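Local atomic coordinates of diphthine synthase (Entamoeba histolytica, PDB entry 3I4T), a protein that probably methylates a modified histidine of elongation factor 2 in diphthamide biosynthesis, with S-adenosylmethionine as the methyl donor. Residues 249-260 and 281-289; 147-155 and 166-174. All blocks are in the same frame, centred on the assembly; numbering follows the deposited sequence.

Contact 1. Residues 249-260 and 281-289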
loop_
_atom_site.group_PDB
_atom_site.type_symbol
_atom_site.label_atom_id
_atom_site.label_comp_id
_atom_site.label_asym_id
_atom_site.label_seq_id
_atom_site.Cartn_x
_atom_site.Cartn_y
_atom_site.Cartn_z
ATOM N N ILE A 249 7.463 16.329 6.366
ATOM C CA ILE A 249 6.834 16.531 5.057
ATOM C C ILE A 249 6.882 18.007 4.673
ATOM O O ILE A 249 6.398 18.854 5.424
ATOM C CB ILE A 249 5.353 16.083 5.056
ATOM C CG1 ILE A 249 5.225 14.601 5.403
ATOM C CG2 ILE A 249 4.687 16.379 3.718
ATOM C CD1 ILE A 249 3.792 14.161 5.624
ATOM N N VAL A 250 7.462 18.315 3.510
ATOM C CA VAL A 250 7.521 19.692 3.022
ATOM C C VAL A 250 6.968 19.760 1.626
ATOM O O VAL A 250 7.364 18.986 0.766
ATOM C CB VAL A 250 8.967 20.271 3.013
ATOM C CG1 VAL A 250 8.953 21.741 2.649
ATOM C CG2 VAL A 250 9.613 20.113 4.363
ATOM N N TYR A 251 6.055 20.704 1.410
ATOM C CA TYR A 251 5.468 20.972 0.097
ATOM C C TYR A 251 5.992 22.307 -0.417
ATOM O O TYR A 251 5.771 23.352 0.203
ATOM C CB TYR A 251 3.954 21.016 0.226
ATOM C CG TYR A 251 3.170 21.305 -1.052
ATOM C CD1 TYR A 251 3.301 20.500 -2.175
ATOM C CD2 TYR A 251 2.258 22.368 -1.103
ATOM C CE1 TYR A 251 2.570 20.757 -3.320
ATOM C CE2 TYR A 251 1.516 22.629 -2.237
ATOM C CZ TYR A 251 1.676 21.821 -3.341
ATOM O OH TYR A 251 0.938 22.075 -4.475
ATOM N N GLY A 252 6.687 22.274 -1.546
ATOM C CA GLY A 252 7.283 23.488 -2.085
ATOM C C GLY A 252 7.938 23.285 -3.436
ATOM O O GLY A 252 7.907 22.181 -4.002
ATOM N N LYS A 253 8.532 24.364 -3.945
ATOM C CA LYS A 253 9.185 24.368 -5.246
ATOM C C LYS A 253 10.407 23.468 -5.247
ATOM O O LYS A 253 11.058 23.291 -4.224
ATOM C CB LYS A 253 9.588 25.794 -5.656
ATOM C CG LYS A 253 8.451 26.798 -5.661
ATOM C CD LYS A 253 8.718 27.978 -6.591
ATOM C CE LYS A 253 7.843 29.195 -6.239
ATOM N NZ LYS A 253 8.568 30.136 -5.309
ATOM N N MET A 254 10.719 22.914 -6.412
ATOM C CA MET A 254 11.918 22.104 -6.592
ATOM C C MET A 254 13.180 22.848 -6.209
ATOM O O MET A 254 14.046 22.267 -5.557
ATOM C CB MET A 254 12.007 21.561 -8.017
ATOM C CG MET A 254 10.853 20.610 -8.333
ATOM S SD MET A 254 11.133 19.424 -9.671
ATOM C CE MET A 254 12.219 18.259 -8.855
ATOM N N LYS A 255 13.273 24.128 -6.580
ATOM C CA LYS A 255 14.453 24.942 -6.246
ATOM C C LYS A 255 14.572 25.215 -4.756
ATOM O O LYS A 255 15.674 25.422 -4.252
ATOM C CB LYS A 255 14.471 26.269 -7.008
ATOM C CG LYS A 255 13.299 27.205 -6.714
ATOM C CD LYS A 255 13.370 28.464 -7.560
ATOM C CE LYS A 255 12.324 29.474 -7.123
ATOM N NZ LYS A 255 12.366 30.730 -7.941
ATOM N N ASP A 256 13.443 25.213 -4.053
ATOM C CA ASP A 256 13.444 25.454 -2.615
ATOM C C ASP A 256 13.744 24.184 -1.842
ATOM O O ASP A 256 14.443 24.215 -0.824
ATOM C CB ASP A 256 12.115 26.053 -2.174
ATOM C CG ASP A 256 11.951 27.484 -2.624
ATOM O OD1 ASP A 256 12.939 28.248 -2.583
ATOM O OD2 ASP A 256 10.834 27.863 -3.019
ATOM N N LEU A 257 13.225 23.064 -2.332
ATOM C CA LEU A 257 13.433 21.779 -1.673
ATOM C C LEU A 257 14.818 21.203 -1.945
ATOM O O LEU A 257 15.377 20.503 -1.108
ATOM C CB LEU A 257 12.295 20.795 -2.001
ATOM C CG LEU A 257 11.144 20.747 -0.984
ATOM C CD1 LEU A 257 10.475 22.081 -0.782
ATOM C CD2 LEU A 257 10.114 19.710 -1.362
ATOM N N LEU A 258 15.379 21.536 -3.105
ATOM C CA LEU A 258 16.787 21.241 -3.431
ATOM C C LEU A 258 17.812 21.523 -2.300
ATOM O O LEU A 258 18.808 20.805 -2.169
ATOM C CB LEU A 258 17.185 21.997 -4.700
ATOM C CG LEU A 258 18.604 21.918 -5.276
ATOM C CD1 LEU A 258 19.029 20.487 -5.623
ATOM C CD2 LEU A 258 18.723 22.833 -6.503
ATOM N N HIS A 259 17.568 22.551 -1.489
ATOM C CA HIS A 259 18.537 22.966 -0.469
ATOM C C HIS A 259 17.992 22.802 0.925
ATOM O O HIS A 259 18.655 23.137 1.914
ATOM C CB HIS A 259 18.947 24.423 -0.678
ATOM C CG HIS A 259 19.557 24.680 -2.016
ATOM N ND1 HIS A 259 20.784 24.172 -2.381
ATOM C CD2 HIS A 259 19.097 25.366 -3.089
ATOM C CE1 HIS A 259 21.059 24.538 -3.621
ATOM N NE2 HIS A 259 20.051 25.263 -4.073
ATOM N N TYR A 260 16.774 22.295 1.011
ATOM C CA TYR A 260 16.168 22.040 2.298
ATOM C C TYR A 260 16.822 20.822 2.976
ATOM O O TYR A 260 17.096 19.815 2.327
ATOM C CB TYR A 260 14.661 21.845 2.119
ATOM C CG TYR A 260 13.902 21.857 3.413
ATOM C CD1 TYR A 260 13.286 23.013 3.867
ATOM C CD2 TYR A 260 13.801 20.706 4.185
ATOM C CE1 TYR A 260 12.591 23.024 5.070
ATOM C CE2 TYR A 260 13.118 20.701 5.374
ATOM C CZ TYR A 260 12.513 21.859 5.819
ATOM O OH TYR A 260 11.826 21.834 7.013
ATOM N N LEU A 281 -5.109 20.042 -2.076
ATOM C CA LEU A 281 -4.382 21.283 -1.828
ATOM C C LEU A 281 -4.547 21.751 -0.371
ATOM O O LEU A 281 -3.584 22.204 0.257
ATOM C CB LEU A 281 -4.835 22.386 -2.801
ATOM C CG LEU A 281 -4.275 22.397 -4.234
ATOM C CD1 LEU A 281 -4.905 23.506 -5.070
ATOM C CD2 LEU A 281 -2.745 22.498 -4.280
ATOM N N ASP A 282 -5.762 21.620 0.165
ATOM C CA ASP A 282 -6.025 22.006 1.544
ATOM C C ASP A 282 -5.130 21.228 2.529
ATOM O O ASP A 282 -4.685 21.780 3.541
ATOM C CB ASP A 282 -7.508 21.837 1.900
ATOM C CG ASP A 282 -8.437 22.771 1.107
ATOM O OD1 ASP A 282 -7.974 23.761 0.494
ATOM O OD2 ASP A 282 -9.657 22.493 1.083
ATOM N N GLN A 283 -4.846 19.962 2.231
ATOM C CA GLN A 283 -3.996 19.180 3.122
ATOM C C GLN A 283 -2.521 19.501 2.930
ATOM O O GLN A 283 -1.769 19.598 3.907
ATOM C CB GLN A 283 -4.268 17.679 2.989
ATOM C CG GLN A 283 -5.664 17.242 3.456
ATOM C CD GLN A 283 -5.995 17.707 4.863
ATOM O OE1 GLN A 283 -5.222 17.505 5.794
ATOM N NE2 GLN A 283 -7.149 18.326 5.022
ATOM N N LEU A 284 -2.111 19.682 1.676
ATOM C CA LEU A 284 -0.716 19.985 1.356
ATOM C C LEU A 284 -0.243 21.277 2.006
ATOM O O LEU A 284 0.932 21.400 2.365
ATOM C CB LEU A 284 -0.504 20.064 -0.156
ATOM C CG LEU A 284 -0.591 18.713 -0.877
ATOM C CD1 LEU A 284 -0.797 18.921 -2.362
ATOM C CD2 LEU A 284 0.633 17.837 -0.593
ATOM N N GLU A 285 -1.170 22.228 2.139
ATOM C CA GLU A 285 -0.870 23.574 2.612
ATOM C C GLU A 285 -0.289 23.551 4.023
ATOM O O GLU A 285 0.553 24.376 4.363
ATOM C CB GLU A 285 -2.119 24.461 2.529
ATOM C CG GLU A 285 -1.909 25.915 2.925
ATOM C CD GLU A 285 -0.983 26.663 1.980
ATOM O OE1 GLU A 285 -1.009 26.403 0.752
ATOM O OE2 GLU A 285 -0.219 27.525 2.472
ATOM N N TYR A 286 -0.707 22.572 4.821
ATOM C CA TYR A 286 -0.125 22.334 6.145
ATOM C C TYR A 286 1.389 22.096 6.146
ATOM O O TYR A 286 2.033 22.211 7.198
ATOM C CB TYR A 286 -0.812 21.146 6.821
ATOM C CG TYR A 286 -2.238 21.431 7.230
ATOM C CD1 TYR A 286 -2.526 22.107 8.437
ATOM C CD2 TYR A 286 -3.305 21.035 6.423
ATOM C CE1 TYR A 286 -3.846 22.367 8.823
ATOM C CE2 TYR A 286 -4.628 21.296 6.800
ATOM C CZ TYR A 286 -4.889 21.958 7.992
ATOM O OH TYR A 286 -6.193 22.210 8.357
ATOM N N PHE A 287 1.949 21.757 4.983
ATOM C CA PHE A 287 3.361 21.419 4.877
ATOM C C PHE A 287 4.100 22.409 3.998
ATOM O O PHE A 287 5.247 22.172 3.647
ATOM C CB PHE A 287 3.556 19.997 4.332
ATOM C CG PHE A 287 2.660 18.976 4.960
ATOM C CD1 PHE A 287 2.768 18.669 6.316
ATOM C CD2 PHE A 287 1.704 18.312 4.192
ATOM C CE1 PHE A 287 1.925 17.726 6.907
ATOM C CE2 PHE A 287 0.854 17.362 4.765
ATOM C CZ PHE A 287 0.961 17.069 6.127
ATOM N N LYS A 288 3.434 23.505 3.652
ATOM C CA LYS A 288 3.997 24.540 2.791
ATOM C C LYS A 288 5.349 25.047 3.293
ATOM O O LYS A 288 5.520 25.289 4.489
ATOM C CB LYS A 288 3.020 25.712 2.693
ATOM C CG LYS A 288 3.238 26.632 1.518
ATOM C CD LYS A 288 2.295 26.282 0.394
ATOM C CE LYS A 288 2.229 27.394 -0.638
ATOM N NZ LYS A 288 1.172 27.078 -1.644
ATOM N N TYR A 289 6.293 25.217 2.366
ATOM C CA TYR A 289 7.660 25.654 2.677
ATOM C C TYR A 289 7.789 27.143 3.088
ATOM O O TYR A 289 7.174 28.030 2.475
ATOM C CB TYR A 289 8.613 25.341 1.495
ATOM C CG TYR A 289 9.976 26.010 1.606
ATOM C CD1 TYR A 289 11.012 25.408 2.319
ATOM C CD2 TYR A 289 10.215 27.263 1.025
ATOM C CE1 TYR A 289 12.253 26.020 2.446
ATOM C CE2 TYR A 289 11.456 27.886 1.147
ATOM C CZ TYR A 289 12.467 27.253 1.865
ATOM O OH TYR A 289 13.697 27.852 2.002
#
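Ile-249 lies on one face of the Phe-287 ring, where its CG2 stands 3.8 Å from the ring centroid. The opposite face carries CB of the neighbouring Tyr-286. The Tyr-251 ring is covered on one face by Leu-284, whose CB lies 3.9 Å from the ring centroid; the two side chains cross at about a right angle. Leu-284 CD1 extends this cover toward Tyr-251 CZ. Beyond it, Leu-281 CD2 meets Tyr-251 OH at 3.7 Å. CG of Tyr-251 is anti to the backbone N (chi1 179°), which carries the ring out along the helix 278-284.

Tyr-289 has Asp-256 over one face. CB of Asp-256 lies 4.0 Å from the ring centroid, and its carboxylate is nearly parallel to the ring, with the planes 13° apart. Tyr-260 comes to the edge of the same ring. Its CD1 is 3.5 Å from Tyr-289 CE1, rim to rim, with the planes steeply inclined. Val-250 CG1 also meets Tyr-289 at its edge and packs on its CB. One face of the Tyr-260 ring rests on Val-250 CG2.

Two backbone bonds join the segments at a single beta bridge between Tyr-251 and Lys-288. Tyr-251 N donates to Phe-287 O at 2.8 Å; the bond is almost straight at the hydrogen, but the donor stands above the carbonyl plane. Tyr-289 N returns a more bent bond to Tyr-251 O at 2.9 Å. The other edge of strand 248-253 pairs with strand 235-240. Lys-288 NZ turns back to Glu-285 OE1 in a salt bridge whose hydrogen bond is weak. The chemistry is thus aliphatic and aromatic around a short polar seam. The two bonds fix the chain after helix 278-284 to the strand, while the rings of Tyr-251, Phe-287 and Tyr-289 pack the helix end and the C-terminal chain against it.

Contact 2. Residues 147-155 and 166-174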
loop_
_atom_site.group_PDB
_atom_site.type_symbol
_atom_site.label_atom_id
_atom_site.label_comp_id
_atom_site.label_asym_id
_atom_site.label_seq_id
_atom_site.Cartn_x
_atom_site.Cartn_y
_atom_site.Cartn_z
ATOM N N ARG A 147 -5.223 8.392 -7.299
ATOM C CA ARG A 147 -4.689 9.217 -8.377
ATOM C C ARG A 147 -3.204 8.988 -8.694
ATOM O O ARG A 147 -2.678 9.612 -9.589
ATOM C CB ARG A 147 -4.989 10.694 -8.121
ATOM C CG ARG A 147 -6.494 11.021 -8.059
ATOM C CD ARG A 147 -6.733 12.516 -8.178
ATOM N NE ARG A 147 -6.011 13.038 -9.338
ATOM C CZ ARG A 147 -5.696 14.316 -9.538
ATOM N NH1 ARG A 147 -6.034 15.258 -8.659
ATOM N NH2 ARG A 147 -5.035 14.648 -10.634
ATOM N N PHE A 148 -2.534 8.098 -7.968
ATOM C CA PHE A 148 -1.135 7.756 -8.277
ATOM C C PHE A 148 -1.004 6.854 -9.503
ATOM O O PHE A 148 -1.655 5.801 -9.589
ATOM C CB PHE A 148 -0.406 7.167 -7.054
ATOM C CG PHE A 148 0.140 8.225 -6.135
ATOM C CD1 PHE A 148 -0.694 8.877 -5.226
ATOM C CD2 PHE A 148 1.460 8.617 -6.218
ATOM C CE1 PHE A 148 -0.208 9.885 -4.403
ATOM C CE2 PHE A 148 1.954 9.628 -5.406
ATOM C CZ PHE A 148 1.114 10.265 -4.495
ATOM N N GLY A 149 -0.177 7.296 -10.447
ATOM C CA GLY A 149 0.152 6.537 -11.656
ATOM C C GLY A 149 1.245 5.554 -11.293
ATOM O O GLY A 149 1.340 5.153 -10.121
ATOM N N GLN A 150 2.087 5.174 -12.266
ATOM C CA GLN A 150 3.149 4.210 -11.970
ATOM C C GLN A 150 4.297 4.796 -11.139
ATOM O O GLN A 150 4.634 5.985 -11.251
ATOM C CB GLN A 150 3.628 3.467 -13.216
ATOM C CG GLN A 150 4.678 4.135 -14.087
ATOM C CD GLN A 150 4.938 3.336 -15.374
ATOM O OE1 GLN A 150 5.366 2.172 -15.330
ATOM N NE2 GLN A 150 4.676 3.959 -16.520
ATOM N N THR A 151 4.864 3.944 -10.285
ATOM C CA THR A 151 5.936 4.308 -9.367
ATOM C C THR A 151 7.269 4.270 -10.109
ATOM O O THR A 151 7.496 3.385 -10.957
ATOM C CB THR A 151 5.929 3.356 -8.154
ATOM O OG1 THR A 151 4.605 3.311 -7.598
ATOM C CG2 THR A 151 6.930 3.777 -7.080
ATOM N N VAL A 152 8.140 5.244 -9.812
ATOM C CA VAL A 152 9.438 5.342 -10.497
ATOM C C VAL A 152 10.609 5.363 -9.504
ATOM O O VAL A 152 10.436 5.731 -8.333
ATOM C CB VAL A 152 9.526 6.557 -11.458
ATOM C CG1 VAL A 152 8.429 6.506 -12.488
ATOM C CG2 VAL A 152 9.487 7.869 -10.691
ATOM N N SER A 153 11.785 4.961 -9.984
ATOM C CA SER A 153 13.000 4.884 -9.157
ATOM C C SER A 153 14.122 5.728 -9.731
ATOM O O SER A 153 14.448 5.626 -10.921
ATOM C CB SER A 153 13.482 3.429 -8.998
ATOM O OG SER A 153 12.612 2.696 -8.144
ATOM N N VAL A 154 14.709 6.563 -8.877
ATOM C CA VAL A 154 15.885 7.338 -9.251
ATOM C C VAL A 154 17.132 6.639 -8.700
ATOM O O VAL A 154 17.168 6.260 -7.531
ATOM C CB VAL A 154 15.778 8.809 -8.786
ATOM C CG1 VAL A 154 17.032 9.586 -9.154
ATOM C CG2 VAL A 154 14.568 9.472 -9.431
ATOM N N CYS A 155 18.130 6.456 -9.565
ATOM C CA CYS A 155 19.371 5.760 -9.222
ATOM C C CYS A 155 20.541 6.730 -9.045
ATOM O O CYS A 155 20.514 7.848 -9.575
ATOM C CB CYS A 155 19.714 4.739 -10.312
ATOM S SG CYS A 155 18.516 3.366 -10.459
ATOM N N TYR A 166 13.173 6.757 -15.723
ATOM C CA TYR A 166 12.009 7.216 -14.992
ATOM C C TYR A 166 11.345 8.420 -15.669
ATOM O O TYR A 166 10.140 8.635 -15.502
ATOM C CB TYR A 166 12.415 7.612 -13.573
ATOM C CG TYR A 166 13.552 8.615 -13.506
ATOM C CD1 TYR A 166 13.320 9.980 -13.658
ATOM C CD2 TYR A 166 14.857 8.195 -13.277
ATOM C CE1 TYR A 166 14.364 10.895 -13.591
ATOM C CE2 TYR A 166 15.899 9.097 -13.201
ATOM C CZ TYR A 166 15.647 10.445 -13.355
ATOM O OH TYR A 166 16.691 11.338 -13.281
ATOM N N TYR A 167 12.132 9.185 -16.428
ATOM C CA TYR A 167 11.711 10.485 -16.944
ATOM C C TYR A 167 10.491 10.386 -17.862
ATOM O O TYR A 167 9.490 11.058 -17.591
ATOM C CB TYR A 167 12.889 11.241 -17.597
ATOM C CG TYR A 167 12.568 12.618 -18.165
ATOM C CD1 TYR A 167 12.464 13.740 -17.335
ATOM C CD2 TYR A 167 12.398 12.803 -19.530
ATOM C CE1 TYR A 167 12.181 15.005 -17.856
ATOM C CE2 TYR A 167 12.119 14.055 -20.057
ATOM C CZ TYR A 167 12.012 15.154 -19.213
ATOM O OH TYR A 167 11.742 16.399 -19.750
ATOM N N PRO A 168 10.557 9.545 -18.926
ATOM C CA PRO A 168 9.387 9.383 -19.789
ATOM C C PRO A 168 8.167 8.861 -19.041
ATOM O O PRO A 168 7.058 9.249 -19.376
ATOM C CB PRO A 168 9.848 8.349 -20.838
ATOM C CG PRO A 168 10.976 7.641 -20.192
ATOM C CD PRO A 168 11.673 8.696 -19.384
ATOM N N LYS A 169 8.366 8.000 -18.045
ATOM C CA LYS A 169 7.253 7.507 -17.213
ATOM C C LYS A 169 6.609 8.606 -16.349
ATOM O O LYS A 169 5.401 8.567 -16.104
ATOM C CB LYS A 169 7.699 6.352 -16.318
ATOM C CG LYS A 169 8.222 5.127 -17.059
ATOM C CD LYS A 169 8.695 4.051 -16.075
ATOM C CE LYS A 169 9.369 2.907 -16.828
ATOM N NZ LYS A 169 9.891 1.844 -15.931
ATOM N N ILE A 170 7.402 9.571 -15.880
ATOM C CA ILE A 170 6.842 10.726 -15.166
ATOM C C ILE A 170 6.001 11.579 -16.128
ATOM O O ILE A 170 4.935 12.080 -15.756
ATOM C CB ILE A 170 7.934 11.603 -14.468
ATOM C CG1 ILE A 170 8.704 10.783 -13.424
ATOM C CG2 ILE A 170 7.304 12.822 -13.796
ATOM C CD1 ILE A 170 9.880 11.509 -12.810
ATOM N N LYS A 171 6.479 11.707 -17.365
ATOM C CA LYS A 171 5.778 12.423 -18.431
ATOM C C LYS A 171 4.386 11.849 -18.664
ATOM O O LYS A 171 3.398 12.601 -18.731
ATOM C CB LYS A 171 6.584 12.389 -19.740
ATOM C CG LYS A 171 6.110 13.392 -20.780
ATOM C CD LYS A 171 6.573 13.019 -22.181
ATOM C CE LYS A 171 6.201 14.083 -23.193
ATOM N NZ LYS A 171 4.783 14.510 -23.032
ATOM N N ILE A 172 4.317 10.525 -18.762
ATOM C CA ILE A 172 3.038 9.814 -18.931
ATOM C C ILE A 172 2.072 10.067 -17.767
ATOM O O ILE A 172 0.877 10.347 -17.979
ATOM C CB ILE A 172 3.266 8.304 -19.169
ATOM C CG1 ILE A 172 3.802 8.078 -20.592
ATOM C CG2 ILE A 172 1.981 7.496 -18.952
ATOM C CD1 ILE A 172 4.453 6.718 -20.796
ATOM N N ASN A 173 2.586 9.998 -16.544
ATOM C CA ASN A 173 1.765 10.246 -15.373
ATOM C C ASN A 173 1.190 11.652 -15.406
ATOM O O ASN A 173 0.011 11.859 -15.123
ATOM C CB ASN A 173 2.573 10.055 -14.096
ATOM C CG ASN A 173 2.709 8.602 -13.698
ATOM O OD1 ASN A 173 2.178 7.707 -14.363
ATOM N ND2 ASN A 173 3.406 8.360 -12.588
ATOM N N ARG A 174 2.029 12.614 -15.781
ATOM C CA ARG A 174 1.629 13.998 -15.760
ATOM C C ARG A 174 0.722 14.385 -16.927
ATOM O O ARG A 174 -0.318 14.988 -16.702
ATOM C CB ARG A 174 2.836 14.912 -15.521
ATOM C CG ARG A 174 3.048 15.046 -14.006
ATOM C CD ARG A 174 4.290 15.741 -13.572
ATOM N NE ARG A 174 4.327 17.150 -13.938
ATOM C CZ ARG A 174 3.866 18.155 -13.200
ATOM N NH1 ARG A 174 3.288 17.944 -12.034
ATOM N NH2 ARG A 174 3.991 19.388 -13.646
HETATM O O HOH W 1 3.438 6.310 -16.239
#
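Asn-173 holds the backbone of Gln-150 through both ends of its amide. Its ND2 donates to Gln-150 O at 3.0 Å, in the carbonyl plane and on a lone pair. Its OD1 accepts a longer bond from Gln-150 N at 3.3 Å. ND2 also bonds Thr-180, at the start of the next strand. One water ties Gln-150 NE2 to Asn-173 OD1 and Lys-169 O.

Gln-150 has CG between its backbone N and carbonyl carbon (chi1 84°). From there the extended chain brings its amide across the Lys-169 stem, with NE2 3.8 Å from Lys-169 CG. Tyr-166 takes the same kind of first torsion (chi1 54°). This lays its ring beneath Val-154, whose CG2 stands over the ring centre, 4.0 Å from the centroid. Tyr-166 OH bonds Gln-217 of helix 211-225. Val-152 points at the helix and splits its branches: CG1 meets Lys-169 CB at 3.9 Å, and CG2 meets Ile-170 CG1. Its CB packs on Tyr-166 CB.

Strand 152-154 and helix 166-175 run roughly antiparallel, as the first two elements of a beta-alpha-beta unit completed by the parallel strand 180-187.

How the contacts relate
Contact 2 is the more buried of the two, and contact 1 is partly buried, farther from the centre of the chain. Both reach the same mixed sheet. Contact 2 packs a helix on strand 152-154, whereas contact 1 adds the C-terminal chain beside strand 248-253. Their bonding differs accordingly. In contact 1 backbone meets backbone, and aromatic rings do most of the packing. In contact 2 a side-chain amide and a water serve the polar atoms, and valines pack on the helix. Helix 211-225 touches residues of both. The second subunit also reaches both, through Gln-283 in contact 1 and Thr-151 in contact 2.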